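Local coordinates for protein auracyanin A (Chloroflexus aurantiacus, PDB 2AAN) that binds a single copper ion and transfers electrons, probably as the soluble acceptor for the membrane-bound alternative complex III, at residues 17-29 with 34-46. Numbering follows the deposited sequence.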
ATOM      1  N   GLY A  17      13.178  14.044   9.898  1.00 24.95           N
ATOM      2  CA  GLY A  17      12.543  13.654  11.082  1.00 24.48           C
ATOM      3  C   GLY A  17      11.246  12.903  10.839  1.00 19.86           C
ATOM      4  O   GLY A  17      10.710  12.912   9.733  1.00 20.25           O
ATOM      5  N   PRO A  18      10.731  12.213  11.863  1.00 16.07           N
ATOM      6  CA  PRO A  18       9.547  11.409  11.589  1.00 18.74           C
ATOM      7  C   PRO A  18       8.324  12.216  11.125  1.00 21.84           C
ATOM      8  O   PRO A  18       7.993  13.269  11.700  1.00 18.21           O
ATOM      9  CB  PRO A  18       9.264  10.741  12.928  1.00 11.86           C
ATOM     10  CG  PRO A  18      10.533  10.788  13.656  1.00 12.81           C
ATOM     11  CD  PRO A  18      11.179  12.066  13.246  1.00 19.99           C
ATOM     12  N   VAL A  19       7.652  11.695  10.107  1.00 19.49           N
ATOM     13  CA  VAL A  19       6.464  12.311   9.544  1.00 21.66           C
ATOM     14  C   VAL A  19       5.346  11.307   9.355  1.00 19.45           C
ATOM     15  O   VAL A  19       5.566  10.089   9.251  1.00 17.13           O
ATOM     16  CB  VAL A  19       6.735  12.939   8.181  1.00 17.78           C
ATOM     17  CG1 VAL A  19       7.715  14.078   8.315  1.00 20.90           C
ATOM     18  CG2 VAL A  19       7.193  11.858   7.136  1.00 14.63           C
ATOM     19  N   THR A  20       4.132  11.815   9.370  1.00 15.52           N
ATOM     20  CA  THR A  20       3.003  11.023   8.991  1.00 15.65           C
ATOM     21  C   THR A  20       2.612  11.498   7.598  1.00 20.56           C
ATOM     22  O   THR A  20       2.597  12.685   7.315  1.00 17.42           O
ATOM     23  CB  THR A  20       1.810  11.178   9.944  1.00 20.19           C
ATOM     24  OG1 THR A  20       2.136  10.615  11.218  1.00 17.36           O
ATOM     25  CG2 THR A  20       0.579  10.466   9.396  1.00 17.86           C
ATOM     26  N   ILE A  21       2.297  10.562   6.735  1.00 12.43           N
ATOM     27  CA  ILE A  21       1.710  10.886   5.447  1.00 19.12           C
ATOM     28  C   ILE A  21       0.282  10.343   5.458  1.00 17.86           C
ATOM     29  O   ILE A  21       0.049   9.154   5.703  1.00 21.84           O
ATOM     30  CB  ILE A  21       2.490  10.287   4.295  1.00 16.65           C
ATOM     31  CG1 ILE A  21       3.861  10.936   4.201  1.00 25.91           C
ATOM     32  CG2 ILE A  21       1.717  10.487   2.994  1.00 21.08           C
ATOM     33  CD1 ILE A  21       4.777  10.192   3.285  1.00 27.42           C
ATOM     34  N   GLU A  22      -0.674  11.239   5.222  1.00 15.10           N
ATOM     35  CA  GLU A  22      -2.085  10.868   5.179  1.00 18.56           C
ATOM     36  C   GLU A  22      -2.402  10.394   3.777  1.00 21.91           C
ATOM     37  O   GLU A  22      -2.025  11.024   2.813  1.00 16.35           O
ATOM     38  CB  GLU A  22      -2.981  12.059   5.466  1.00 23.44           C
ATOM     39  CG  GLU A  22      -2.541  12.949   6.577  1.00 31.36           C
ATOM     40  CD  GLU A  22      -2.942  12.443   7.911  1.00 38.60           C
ATOM     41  OE1 GLU A  22      -2.565  13.109   8.897  1.00 49.63           O
ATOM     42  OE2 GLU A  22      -3.634  11.405   7.995  1.00 41.10           O
ATOM     43  N   ILE A  23      -3.101   9.283   3.661  1.00 16.24           N
ATOM     44  CA  ILE A  23      -3.572   8.857   2.347  1.00 10.68           C
ATOM     45  C   ILE A  23      -4.843   8.106   2.551  1.00 16.15           C
ATOM     46  O   ILE A  23      -5.080   7.576   3.630  1.00 16.09           O
ATOM     47  CB  ILE A  23      -2.503   8.016   1.586  1.00 13.25           C
ATOM     48  CG1 ILE A  23      -2.943   7.705   0.163  1.00 13.66           C
ATOM     49  CG2 ILE A  23      -2.127   6.756   2.377  1.00 17.56           C
ATOM     50  CD1 ILE A  23      -1.844   7.137  -0.691  1.00 15.42           C
ATOM     51  N   GLY A  24      -5.684   8.069   1.525  1.00 17.67           N
ATOM     52  CA  GLY A  24      -6.929   7.350   1.673  1.00 19.05           C
ATOM     53  C   GLY A  24      -7.364   6.770   0.358  1.00 18.70           C
ATOM     54  O   GLY A  24      -6.672   6.876  -0.632  1.00 16.86           O
ATOM     55  N   SER A  25      -8.512   6.126   0.373  1.00 14.10           N
ATOM     56  CA  SER A  25      -9.160   5.739  -0.859  1.00  9.79           C
ATOM     57  C   SER A  25      -9.802   7.011  -1.445  1.00 12.61           C
ATOM     58  O   SER A  25     -10.204   7.922  -0.735  1.00 16.08           O
ATOM     59  CB  SER A  25     -10.180   4.660  -0.620  1.00 13.07           C
ATOM     60  OG  SER A  25     -11.322   5.149   0.055  1.00 15.36           O
ATOM     61  N   LYS A  26      -9.924   7.045  -2.753  1.00 14.79           N
ATOM     62  CA  LYS A  26     -10.625   8.141  -3.415  1.00 13.09           C
ATOM     63  C   LYS A  26     -12.101   7.786  -3.316  1.00 18.58           C
ATOM     64  O   LYS A  26     -12.690   7.229  -4.228  1.00 16.63           O
ATOM     65  CB  LYS A  26     -10.148   8.268  -4.837  1.00 14.74           C
ATOM     66  CG  LYS A  26     -10.698   9.507  -5.537  1.00 23.97           C
ATOM     67  CD  LYS A  26     -10.550   9.423  -7.029  1.00 24.85           C
ATOM     68  CE  LYS A  26     -11.427  10.461  -7.727  1.00 23.16           C
ATOM     69  NZ  LYS A  26     -10.958  11.813  -7.359  1.00 30.21           N
ATOM     70  N   GLY A  27     -12.682   8.048  -2.151  1.00 20.76           N
ATOM     71  CA  GLY A  27     -14.102   7.719  -1.899  1.00 20.00           C
ATOM     72  C   GLY A  27     -14.395   6.255  -2.158  1.00 20.86           C
ATOM     73  O   GLY A  27     -13.746   5.372  -1.593  1.00 16.17           O
ATOM     74  N   GLU A  28     -15.353   6.002  -3.032  1.00 18.14           N
ATOM     75  CA  GLU A  28     -15.774   4.657  -3.361  1.00 16.84           C
ATOM     76  C   GLU A  28     -14.997   4.047  -4.535  1.00 22.91           C
ATOM     77  O   GLU A  28     -15.219   2.899  -4.891  1.00 18.71           O
ATOM     78  CB  GLU A  28     -17.266   4.647  -3.676  1.00 23.63           C
ATOM     79  CG  GLU A  28     -18.116   5.084  -2.523  1.00 18.26           C
ATOM     80  CD  GLU A  28     -18.039   4.158  -1.341  1.00 25.16           C
ATOM     81  OE1 GLU A  28     -18.376   4.634  -0.231  1.00 36.19           O
ATOM     82  OE2 GLU A  28     -17.633   2.969  -1.505  1.00 22.60           O
ATOM     83  N   GLU A  29     -14.056   4.800  -5.099  1.00 19.80           N
ATOM     84  CA  GLU A  29     -13.320   4.365  -6.280  1.00 16.92           C
ATOM     85  C   GLU A  29     -12.194   3.400  -5.902  1.00 15.08           C
ATOM     86  O   GLU A  29     -11.729   3.391  -4.774  1.00 13.05           O
ATOM     87  CB  GLU A  29     -12.681   5.566  -6.977  1.00 20.13           C
ATOM     88  CG  GLU A  29     -13.680   6.556  -7.533  1.00 32.30           C
ATOM     89  CD  GLU A  29     -14.538   5.948  -8.628  1.00 49.56           C
ATOM     90  OE1 GLU A  29     -14.027   5.104  -9.411  1.00 56.02           O
ATOM     91  OE2 GLU A  29     -15.727   6.317  -8.710  1.00 61.83           O
ATOM     92  N   LYS A  34      -4.119   9.899  -3.338  1.00 14.90           N
ATOM     93  CA  LYS A  34      -2.845  10.455  -3.703  1.00 15.24           C
ATOM     94  C   LYS A  34      -2.138   9.373  -4.536  1.00 13.16           C
ATOM     95  O   LYS A  34      -2.037   8.187  -4.126  1.00 14.36           O
ATOM     96  CB  LYS A  34      -1.997  10.788  -2.458  1.00 18.54           C
ATOM     97  CG  LYS A  34      -2.658  11.715  -1.436  1.00 17.90           C
ATOM     98  CD  LYS A  34      -1.680  12.135  -0.361  1.00 22.56           C
ATOM     99  CE  LYS A  34      -2.261  13.130   0.626  1.00 18.64           C
ATOM    100  NZ  LYS A  34      -1.226  13.364   1.716  1.00 16.13           N
ATOM    101  N   THR A  35      -1.634   9.785  -5.689  1.00 11.76           N
ATOM    102  CA  THR A  35      -0.950   8.863  -6.592  1.00 11.23           C
ATOM    103  C   THR A  35       0.541   9.076  -6.548  1.00 18.90           C
ATOM    104  O   THR A  35       1.292   8.326  -7.176  1.00 14.08           O
ATOM    105  CB  THR A  35      -1.394   8.964  -8.071  1.00 18.73           C
ATOM    106  OG1 THR A  35      -1.254  10.307  -8.554  1.00 13.79           O
ATOM    107  CG2 THR A  35      -2.789   8.450  -8.234  1.00 20.96           C
ATOM    108  N   GLU A  36       0.964  10.043  -5.762  1.00 14.05           N
ATOM    109  CA  GLU A  36       2.338  10.070  -5.421  1.00 17.35           C
ATOM    110  C   GLU A  36       2.733  10.727  -4.118  1.00 20.61           C
ATOM    111  O   GLU A  36       2.141  11.703  -3.690  1.00 20.86           O
ATOM    112  CB  GLU A  36       3.149  10.558  -6.585  1.00 27.66           C
ATOM    113  CG  GLU A  36       3.311  12.021  -6.588  1.00 27.88           C
ATOM    114  CD  GLU A  36       4.741  12.420  -6.793  1.00 42.65           C
ATOM    115  OE1 GLU A  36       5.414  11.777  -7.609  1.00 49.72           O
ATOM    116  OE2 GLU A  36       5.164  13.399  -6.152  1.00 40.81           O
ATOM    117  N   LEU A  37       3.731  10.119  -3.507  1.00 14.34           N
ATOM    118  CA  LEU A  37       4.279  10.518  -2.208  1.00 16.48           C
ATOM    119  C   LEU A  37       5.771  10.663  -2.340  1.00 19.36           C
ATOM    120  O   LEU A  37       6.383   9.922  -3.087  1.00 22.69           O
ATOM    121  CB  LEU A  37       3.971   9.450  -1.167  1.00 20.38           C
ATOM    122  CG  LEU A  37       2.512   9.032  -1.023  1.00 16.53           C
ATOM    123  CD1 LEU A  37       2.373   7.875  -0.027  1.00 25.04           C
ATOM    124  CD2 LEU A  37       1.614  10.214  -0.623  1.00 15.75           C
ATOM    125  N   THR A  38       6.343  11.658  -1.667  1.00 21.79           N
ATOM    126  CA  THR A  38       7.768  11.882  -1.696  1.00 26.83           C
ATOM    127  C   THR A  38       8.264  11.924  -0.275  1.00 26.06           C
ATOM    128  O   THR A  38       7.686  12.606   0.563  1.00 24.71           O
ATOM    129  CB  THR A  38       8.132  13.201  -2.371  1.00 28.52           C
ATOM    130  OG1 THR A  38       7.617  13.206  -3.696  1.00 33.48           O
ATOM    131  CG2 THR A  38       9.647  13.348  -2.449  1.00 36.41           C
ATOM    132  N   VAL A  39       9.309  11.143  -0.012  1.00 19.66           N
ATOM    133  CA  VAL A  39       9.950  11.109   1.291  1.00 22.94           C
ATOM    134  C   VAL A  39      11.454  11.110   1.040  1.00 22.91           C
ATOM    135  O   VAL A  39      11.886  11.033  -0.119  1.00 16.15           O
ATOM    136  CB  VAL A  39       9.520   9.877   2.129  1.00 22.71           C
ATOM    137  CG1 VAL A  39       8.008   9.951   2.442  1.00 17.56           C
ATOM    138  CG2 VAL A  39       9.857   8.559   1.429  1.00 23.03           C
ATOM    139  N   SER A  40      12.232  11.174   2.119  1.00 20.56           N
ATOM    140  CA  SER A  40      13.708  11.070   2.057  1.00 24.38           C
ATOM    141  C   SER A  40      14.134   9.675   2.447  1.00 21.44           C
ATOM    142  O   SER A  40      13.506   9.058   3.291  1.00 20.42           O
ATOM    143  CB  SER A  40      14.367  12.063   3.021  1.00 20.48           C
ATOM    144  OG  SER A  40      13.729  13.324   2.947  1.00 28.77           O
ATOM    145  N   ALA A  41      15.221   9.185   1.865  1.00 20.38           N
ATOM    146  CA  ALA A  41      15.730   7.873   2.211  1.00 20.36           C
ATOM    147  C   ALA A  41      16.056   7.791   3.728  1.00 22.72           C
ATOM    148  O   ALA A  41      16.592   8.722   4.301  1.00 21.82           O
ATOM    149  CB  ALA A  41      16.968   7.555   1.379  1.00 23.68           C
ATOM    150  N   GLY A  42      15.697   6.694   4.368  1.00 19.61           N
ATOM    151  CA  GLY A  42      16.004   6.482   5.786  1.00 19.16           C
ATOM    152  C   GLY A  42      15.037   7.191   6.733  1.00 24.92           C
ATOM    153  O   GLY A  42      15.059   6.948   7.941  1.00 23.45           O
ATOM    154  N   GLN A  43      14.207   8.086   6.203  1.00 20.01           N
ATOM    155  CA  GLN A  43      13.241   8.815   7.012  1.00 21.10           C
ATOM    156  C   GLN A  43      12.206   7.859   7.601  1.00 23.98           C
ATOM    157  O   GLN A  43      11.762   6.934   6.909  1.00 21.37           O
ATOM    158  CB  GLN A  43      12.547   9.887   6.161  1.00 18.96           C
ATOM    159  CG  GLN A  43      11.562  10.737   6.921  1.00 25.30           C
ATOM    160  CD  GLN A  43      11.035  11.897   6.110  1.00 19.72           C
ATOM    161  OE1 GLN A  43      10.903  11.815   4.893  1.00 21.34           O
ATOM    162  NE2 GLN A  43      10.750  13.005   6.789  1.00 22.28           N
ATOM    163  N   THR A  44      11.812   8.106   8.861  1.00 18.96           N
ATOM    164  CA  THR A  44      10.704   7.390   9.497  1.00 22.60           C
ATOM    165  C   THR A  44       9.384   7.980   8.992  1.00 22.55           C
ATOM    166  O   THR A  44       9.085   9.171   9.221  1.00 18.65           O
ATOM    167  CB  THR A  44      10.741   7.433  11.064  1.00 23.78           C
ATOM    168  OG1 THR A  44      11.973   6.891  11.535  1.00 18.50           O
ATOM    169  CG2 THR A  44       9.604   6.610  11.665  1.00 21.01           C
ATOM    170  N   VAL A  45       8.630   7.130   8.291  1.00 17.66           N
ATOM    171  CA  VAL A  45       7.360   7.455   7.649  1.00 22.05           C
ATOM    172  C   VAL A  45       6.254   6.620   8.290  1.00 13.85           C
ATOM    173  O   VAL A  45       6.372   5.393   8.376  1.00 15.45           O
ATOM    174  CB  VAL A  45       7.364   7.097   6.130  1.00 18.34           C
ATOM    175  CG1 VAL A  45       6.009   7.562   5.457  1.00 17.90           C
ATOM    176  CG2 VAL A  45       8.566   7.689   5.436  1.00 24.58           C
ATOM    177  N   THR A  46       5.230   7.291   8.815  1.00 12.92           N
ATOM    178  CA  THR A  46       4.005   6.642   9.225  1.00 16.13           C
ATOM    179  C   THR A  46       2.971   6.947   8.126  1.00 20.94           C
ATOM    180  O   THR A  46       2.651   8.096   7.863  1.00 16.05           O
ATOM    181  CB  THR A  46       3.506   7.110  10.626  1.00 19.37           C
ATOM    182  OG1 THR A  46       4.499   6.804  11.637  1.00 18.92           O
ATOM    183  CG2 THR A  46       2.179   6.400  10.978  1.00 17.59           C
TER
HETATM  184  O   HOH W   1       6.390   8.740  11.797  1.00 21.67           O
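Ile21 sets its CD1 methyl against both Val39 and Val45, meeting Val39 CG1 at 3.3 Å, tighter than usual for two carbons, and Val45 CG1 at 3.6 Å. Its branches serve different neighbours: with CG1 anti to the carbonyl carbon (chi1 -67°), CD1 takes the two valines and CG2 goes to Leu37 CD2. Ile23 CD1 adds a looser apolar pair with Leu37 CD1, at 4.3 Å; it also lies near Lys34 O, whose own hydrogen bond goes to Tyr121 OH. Strands 19-24 and 36-39 run antiparallel 9.5 Å apart at their axes, a spacing bridged by side chains; this is the facing of two sheets in the cupredoxin sandwich.

Strand 44-46, by contrast, pairs edge to edge and parallel with strand 19-24. Val19 N donates to Thr44 O, Thr46 N to Val19 O (N-H...O 175°), and Ile21 N to Thr46 O at 2.7 Å. The face bearing Thr20 and Thr46 is looser: Thr20 is exposed, its OG1 approaching Thr46 no closer than CB, at 3.8 Å, and a water links Val19 O with Thr46 OG1, which also bonds Thr110 OG1.

At the two ends, side chains grip backbone carbonyls. The extended Lys34 hydrogen-bonds through NZ to Glu22 O, in the carbonyl plane, at 2.7 Å. Gln43 NE2 likewise reaches Gly17 O (2.9 Å, N-H...O 167°), while its OE1 accepts Ser40 N within the type II turn from Ser40 to Gln43. A leucine here could not pair with Gly17 O or Ser40 N, and the chain start and the turn would probably be held less firmly to each other. Apolar contacts of Ile21 and Ile23 thus join the sheets, and the amide of Gln43 ties the turn between strands 36-39 and 44-46 to the chain start just ahead of strand 19-24.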